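Local coordinates for pseudouridine synthase (Pyrococcus abyssi, PDB 2AUS), which probably isomerises specific uridines in RNA to pseudouridine, as do archaeal Cbf5 enzymes of the TruB family working in box H/ACA ribonucleoproteins, at residues Lys252-Asp257 with Ala288-Lys293; Val18-Asp23 with Ile274-Ala279. One frame throughout, in Å; residues are numbered along the deposited sequence.

Near the N terminus the chain lays down strand 18-20, then leaves to build the sheets and helices of the TruB-family region before it returns as strand 252-255. Strands 274-278 and 286-291 follow. Contact 2 pairs 18-23 with 274-279 and so closes a very long loop of 250 residues, whereas contact 1 joins 252-257 to 288-293 across only 30 residues. Their segments alternate along the chain, so the two loops cross rather than nest. In space all four strands belong to one mixed sheet, in the order 18-20, 274-278, 252-255, 286-291, with strands 252-255 and 274-278 joining the contacts. The N-terminal region is thereby tied to the PUA domain at the outer edge of its sheet.

Contact 1. Residues Lys252-Asp257 with Ala288-Lys293; sequences KIWIKD and AIMTLK
Ile253 and Met290 lie at the heart of a parallel strand pair in the PUA domain, where Met290 N gives a nearly straight hydrogen bond to Ile253 O (2.7 Å, 173° at the hydrogen). On either side of it along the strands, Ile253 N binds Ala288 O at 2.9 Å and Ile255 N binds Met290 O at 2.8 Å, so both backbone groups of Met290 are engaged with strand 252-255. The tightly packed face carries the isoleucines: Ile255 CD1 meets Ile289 CG2 at 3.6 Å, and Leu269 touches Ile253, Ile255 and Ile289. The other face is more open. There Met290 packs against the partly exposed Lys252 and Trp254, its CG, set beside the backbone N (chi1 -47°), lying with Lys252 CB over the rim of one indole face. Met290 CB comes within 3.5 Å of Trp254 CD1, while Thr291 O lies in the ring plane at its edge. Outside the pair, Trp254 NE1 bonds Asp294 and the indole has a cation-pi contact with Lys276. Replacing Trp254 with an alanine would probably uncover Met290, leave Asp294 without its indole N-H and take from Lys276 the ring it lies against. At the end of strand 252-255 a water bridges Ile255 O and Leu292 N, where no direct bond forms. It donates to Ile255 O (2.6 Å) and Asp257 OD2 and accepts from Leu292 N (2.8 Å). The chemistry thus changes along the contact: direct bonds and aliphatic packing unite the strands, and a single water links the two backbones where they separate.

Contact 2. Residues Val18-Asp23 with Ile274-Ala279; sequences VIVKDD and IVKLNA
This is an antiparallel edge pairing, in which the short strand 18-20 from the N-terminal region adds itself to strand 274-278 at the margin of the PUA sheet. Ile19 and Leu277 form its hydrogen-bonded pair: Ile19 N reaches Leu277 O at 2.7 Å in an almost straight line, and Leu277 N returns a bond to Ile19 O at 3.0 Å. Val20 and Lys276 then pair without hydrogen bonds, Val20 CG2 lying alongside Lys276 CB at 4.1 Å. Where the strand ends, Val275 O is gripped by two amides, Lys21 N at 2.6 Å and Asp22 N at 2.8 Å, the latter in the carbonyl plane on a lone pair. Val275 and Lys276 also form a classic beta bulge opposite Trp254. With CG anti to the backbone N (chi1 -170°), the Lys21 chain runs past Ile274, CD lying 3.7 Å from Ile274 O, before NZ bonds the carbonyls of Met309 and Arg312. On the face of Ile19, its CD1 packs on Ala279 CB at 4.0 Å, with Thr306 and Ile310 of helix 306-311 also against the isoleucine. Backbone bonding therefore supplies much of the attachment, and the doubly bound carbonyl of Val275 marks the point where the N-terminal chain leaves the sheet.

Contact 1. Residues Lys252-Asp257 with Ala288-Lys293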
loop_
_atom_site.group_PDB
_atom_site.type_symbol
_atom_site.label_atom_id
_atom_site.label_comp_id
_atom_site.label_asym_id
_atom_site.label_seq_id
_atom_site.Cartn_x
_atom_site.Cartn_y
_atom_site.Cartn_z
ATOM N N LYS A 252 -9.321 23.364 34.083
ATOM C CA LYS A 252 -9.385 24.636 33.385
ATOM C C LYS A 252 -9.450 25.862 34.269
ATOM O O LYS A 252 -9.856 25.785 35.425
ATOM C CB LYS A 252 -10.594 24.640 32.448
ATOM C CG LYS A 252 -10.542 23.558 31.403
ATOM C CD LYS A 252 -11.850 23.448 30.652
ATOM C CE LYS A 252 -11.798 22.296 29.664
ATOM N NZ LYS A 252 -13.080 22.155 28.924
ATOM N N ILE A 253 -9.040 26.994 33.701
ATOM C CA ILE A 253 -9.088 28.285 34.380
ATOM C C ILE A 253 -9.725 29.238 33.373
ATOM O O ILE A 253 -9.208 29.428 32.274
ATOM C CB ILE A 253 -7.677 28.801 34.745
ATOM C CG1 ILE A 253 -7.005 27.818 35.709
ATOM C CG2 ILE A 253 -7.777 30.203 35.398
ATOM C CD1 ILE A 253 -5.561 28.163 36.037
ATOM N N TRP A 254 -10.863 29.809 33.744
ATOM C CA TRP A 254 -11.594 30.727 32.884
ATOM C C TRP A 254 -11.212 32.168 33.220
ATOM O O TRP A 254 -11.251 32.583 34.376
ATOM C CB TRP A 254 -13.096 30.495 33.069
ATOM C CG TRP A 254 -13.578 29.208 32.458
ATOM C CD1 TRP A 254 -14.093 29.043 31.202
ATOM C CD2 TRP A 254 -13.647 27.917 33.094
ATOM N NE1 TRP A 254 -14.483 27.740 31.020
ATOM C CE2 TRP A 254 -14.217 27.024 32.161
ATOM C CE3 TRP A 254 -13.272 27.430 34.361
ATOM C CZ2 TRP A 254 -14.446 25.662 32.454
ATOM C CZ3 TRP A 254 -13.497 26.076 34.660
ATOM C CH2 TRP A 254 -14.075 25.207 33.701
ATOM N N ILE A 255 -10.849 32.941 32.207
ATOM C CA ILE A 255 -10.413 34.303 32.464
ATOM C C ILE A 255 -11.221 35.412 31.826
ATOM O O ILE A 255 -11.971 35.193 30.871
ATOM C CB ILE A 255 -8.939 34.464 32.056
ATOM C CG1 ILE A 255 -8.793 34.290 30.539
ATOM C CG2 ILE A 255 -8.101 33.417 32.790
ATOM C CD1 ILE A 255 -7.405 34.560 30.016
ATOM N N LYS A 256 -11.066 36.611 32.382
ATOM C CA LYS A 256 -11.764 37.797 31.897
ATOM C C LYS A 256 -11.291 38.133 30.497
ATOM O O LYS A 256 -10.183 37.763 30.110
ATOM C CB LYS A 256 -11.473 38.992 32.813
ATOM C CG LYS A 256 -11.740 38.740 34.271
ATOM C CD LYS A 256 -11.401 39.957 35.127
ATOM C CE LYS A 256 -11.579 39.634 36.605
ATOM N NZ LYS A 256 -11.376 40.825 37.484
ATOM N N ASP A 257 -12.130 38.837 29.740
ATOM C CA ASP A 257 -11.776 39.243 28.377
ATOM C C ASP A 257 -10.447 40.014 28.337
ATOM O O ASP A 257 -9.618 39.786 27.456
ATOM C CB ASP A 257 -12.876 40.123 27.776
ATOM C CG ASP A 257 -14.154 39.350 27.461
ATOM O OD1 ASP A 257 -15.107 39.971 26.930
ATOM O OD2 ASP A 257 -14.217 38.131 27.732
ATOM N N ALA A 288 -5.579 24.288 31.188
ATOM C CA ALA A 288 -6.026 24.958 29.980
ATOM C C ALA A 288 -6.676 26.269 30.410
ATOM O O ALA A 288 -7.560 26.268 31.257
ATOM C CB ALA A 288 -7.026 24.084 29.231
ATOM N N ILE A 289 -6.217 27.378 29.839
ATOM C CA ILE A 289 -6.758 28.697 30.138
ATOM C C ILE A 289 -7.875 28.936 29.131
ATOM O O ILE A 289 -7.655 28.845 27.924
ATOM C CB ILE A 289 -5.702 29.786 29.953
ATOM C CG1 ILE A 289 -4.526 29.538 30.912
ATOM C CG2 ILE A 289 -6.345 31.156 30.148
ATOM C CD1 ILE A 289 -3.447 30.580 30.816
ATOM N N MET A 290 -9.064 29.259 29.631
ATOM C CA MET A 290 -10.219 29.437 28.762
ATOM C C MET A 290 -10.845 30.812 28.842
ATOM O O MET A 290 -10.762 31.484 29.873
ATOM C CB MET A 290 -11.304 28.414 29.137
ATOM C CG MET A 290 -10.826 26.966 29.327
ATOM S SD MET A 290 -10.184 26.134 27.872
ATOM C CE MET A 290 -11.668 25.797 26.949
ATOM N N THR A 291 -11.499 31.219 27.758
ATOM C CA THR A 291 -12.202 32.492 27.765
ATOM C C THR A 291 -13.561 32.149 28.368
ATOM O O THR A 291 -13.902 30.967 28.524
ATOM C CB THR A 291 -12.515 33.031 26.362
ATOM O OG1 THR A 291 -13.449 32.146 25.727
ATOM C CG2 THR A 291 -11.249 33.177 25.510
ATOM N N LEU A 292 -14.347 33.178 28.668
ATOM C CA LEU A 292 -15.674 32.973 29.227
ATOM C C LEU A 292 -16.632 32.332 28.219
ATOM O O LEU A 292 -17.753 31.976 28.571
ATOM C CB LEU A 292 -16.238 34.305 29.746
ATOM C CG LEU A 292 -15.431 34.803 30.954
ATOM C CD1 LEU A 292 -15.903 36.181 31.429
ATOM C CD2 LEU A 292 -15.566 33.775 32.054
ATOM N N LYS A 293 -16.197 32.185 26.971
ATOM C CA LYS A 293 -17.031 31.545 25.954
ATOM C C LYS A 293 -16.535 30.116 25.761
ATOM O O LYS A 293 -16.916 29.440 24.820
ATOM C CB LYS A 293 -16.943 32.297 24.623
ATOM C CG LYS A 293 -17.428 33.744 24.674
ATOM C CD LYS A 293 -17.450 34.352 23.268
ATOM C CE LYS A 293 -17.753 35.851 23.315
ATOM N NZ LYS A 293 -16.700 36.608 24.065
HETATM O O HOH W 1 -13.102 35.695 28.548
#

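Contact 2. Residues Val18-Asp23 with Ile274-Ala279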
loop_
_atom_site.group_PDB
_atom_site.type_symbol
_atom_site.label_atom_id
_atom_site.label_comp_id
_atom_site.label_asym_id
_atom_site.label_seq_id
_atom_site.Cartn_x
_atom_site.Cartn_y
_atom_site.Cartn_z
ATOM N N VAL A 18 -16.376 23.382 39.679
ATOM C CA VAL A 18 -15.959 24.713 39.249
ATOM C C VAL A 18 -16.186 25.712 40.381
ATOM O O VAL A 18 -17.264 25.765 40.966
ATOM C CB VAL A 18 -16.757 25.190 38.009
ATOM C CG1 VAL A 18 -16.362 26.618 37.658
ATOM C CG2 VAL A 18 -16.501 24.271 36.827
ATOM N N ILE A 19 -15.165 26.500 40.688
ATOM C CA ILE A 19 -15.272 27.488 41.745
ATOM C C ILE A 19 -15.197 28.889 41.145
ATOM O O ILE A 19 -14.209 29.250 40.505
ATOM C CB ILE A 19 -14.146 27.308 42.780
ATOM C CG1 ILE A 19 -14.193 25.881 43.338
ATOM C CG2 ILE A 19 -14.296 28.331 43.901
ATOM C CD1 ILE A 19 -13.118 25.575 44.345
ATOM N N VAL A 20 -16.257 29.665 41.351
ATOM C CA VAL A 20 -16.337 31.018 40.819
ATOM C C VAL A 20 -15.691 32.047 41.732
ATOM O O VAL A 20 -16.041 32.179 42.903
ATOM C CB VAL A 20 -17.797 31.433 40.568
ATOM C CG1 VAL A 20 -17.844 32.844 40.027
ATOM C CG2 VAL A 20 -18.442 30.479 39.592
ATOM N N LYS A 21 -14.740 32.779 41.174
ATOM C CA LYS A 21 -14.025 33.807 41.911
ATOM C C LYS A 21 -14.720 35.149 41.654
ATOM O O LYS A 21 -14.946 35.925 42.579
ATOM C CB LYS A 21 -12.570 33.830 41.432
ATOM C CG LYS A 21 -11.598 34.677 42.240
ATOM C CD LYS A 21 -10.195 34.534 41.651
ATOM C CE LYS A 21 -9.206 35.537 42.229
ATOM N NZ LYS A 21 -8.919 35.299 43.663
ATOM N N ASP A 22 -15.082 35.401 40.396
ATOM C CA ASP A 22 -15.739 36.648 40.004
ATOM C C ASP A 22 -17.135 36.368 39.450
ATOM O O ASP A 22 -17.285 36.109 38.255
ATOM C CB ASP A 22 -14.908 37.361 38.929
ATOM C CG ASP A 22 -15.396 38.782 38.647
ATOM O OD1 ASP A 22 -16.625 39.022 38.660
ATOM O OD2 ASP A 22 -14.545 39.663 38.392
ATOM N N ASP A 23 -18.153 36.448 40.307
ATOM C CA ASP A 23 -19.537 36.171 39.904
ATOM C C ASP A 23 -20.122 37.159 38.900
ATOM O O ASP A 23 -21.102 36.849 38.222
ATOM C CB ASP A 23 -20.471 36.153 41.122
ATOM C CG ASP A 23 -19.938 35.318 42.266
ATOM O OD1 ASP A 23 -19.342 34.253 42.001
ATOM O OD2 ASP A 23 -20.129 35.727 43.435
ATOM N N ILE A 274 -8.459 35.842 36.661
ATOM C CA ILE A 274 -9.258 34.630 36.821
ATOM C C ILE A 274 -10.706 34.894 37.234
ATOM O O ILE A 274 -10.968 35.630 38.180
ATOM C CB ILE A 274 -8.612 33.705 37.863
ATOM C CG1 ILE A 274 -7.179 33.375 37.429
ATOM C CG2 ILE A 274 -9.451 32.450 38.046
ATOM C CD1 ILE A 274 -6.396 32.588 38.454
ATOM N N VAL A 275 -11.644 34.285 36.518
ATOM C CA VAL A 275 -13.062 34.442 36.825
ATOM C C VAL A 275 -13.537 33.231 37.633
ATOM O O VAL A 275 -14.168 33.372 38.677
ATOM C CB VAL A 275 -13.897 34.559 35.535
ATOM C CG1 VAL A 275 -15.388 34.455 35.859
ATOM C CG2 VAL A 275 -13.589 35.890 34.845
ATOM N N LYS A 276 -13.220 32.045 37.136
ATOM C CA LYS A 276 -13.594 30.805 37.797
ATOM C C LYS A 276 -12.601 29.732 37.358
ATOM O O LYS A 276 -11.918 29.888 36.339
ATOM C CB LYS A 276 -15.018 30.413 37.397
ATOM C CG LYS A 276 -15.212 30.317 35.902
ATOM C CD LYS A 276 -16.685 30.308 35.521
ATOM C CE LYS A 276 -16.844 30.187 34.020
ATOM N NZ LYS A 276 -18.271 30.213 33.622
ATOM N N LEU A 277 -12.517 28.650 38.127
ATOM C CA LEU A 277 -11.597 27.565 37.819
ATOM C C LEU A 277 -12.000 26.238 38.450
ATOM O O LEU A 277 -12.835 26.188 39.350
ATOM C CB LEU A 277 -10.165 27.912 38.257
ATOM C CG LEU A 277 -9.801 28.713 39.521
ATOM C CD1 LEU A 277 -10.802 28.530 40.636
ATOM C CD2 LEU A 277 -8.399 28.292 39.964
ATOM N N ASN A 278 -11.409 25.159 37.953
ATOM C CA ASN A 278 -11.690 23.833 38.477
ATOM C C ASN A 278 -11.007 23.663 39.823
ATOM O O ASN A 278 -9.966 24.275 40.095
ATOM C CB ASN A 278 -11.172 22.762 37.520
ATOM C CG ASN A 278 -12.075 22.559 36.334
ATOM O OD1 ASN A 278 -11.607 22.316 35.227
ATOM N ND2 ASN A 278 -13.386 22.647 36.559
ATOM N N ALA A 279 -11.606 22.841 40.670
ATOM C CA ALA A 279 -11.030 22.562 41.973
ATOM C C ALA A 279 -9.923 21.545 41.735
ATOM O O ALA A 279 -9.787 21.005 40.634
ATOM C CB ALA A 279 -12.087 21.968 42.895
#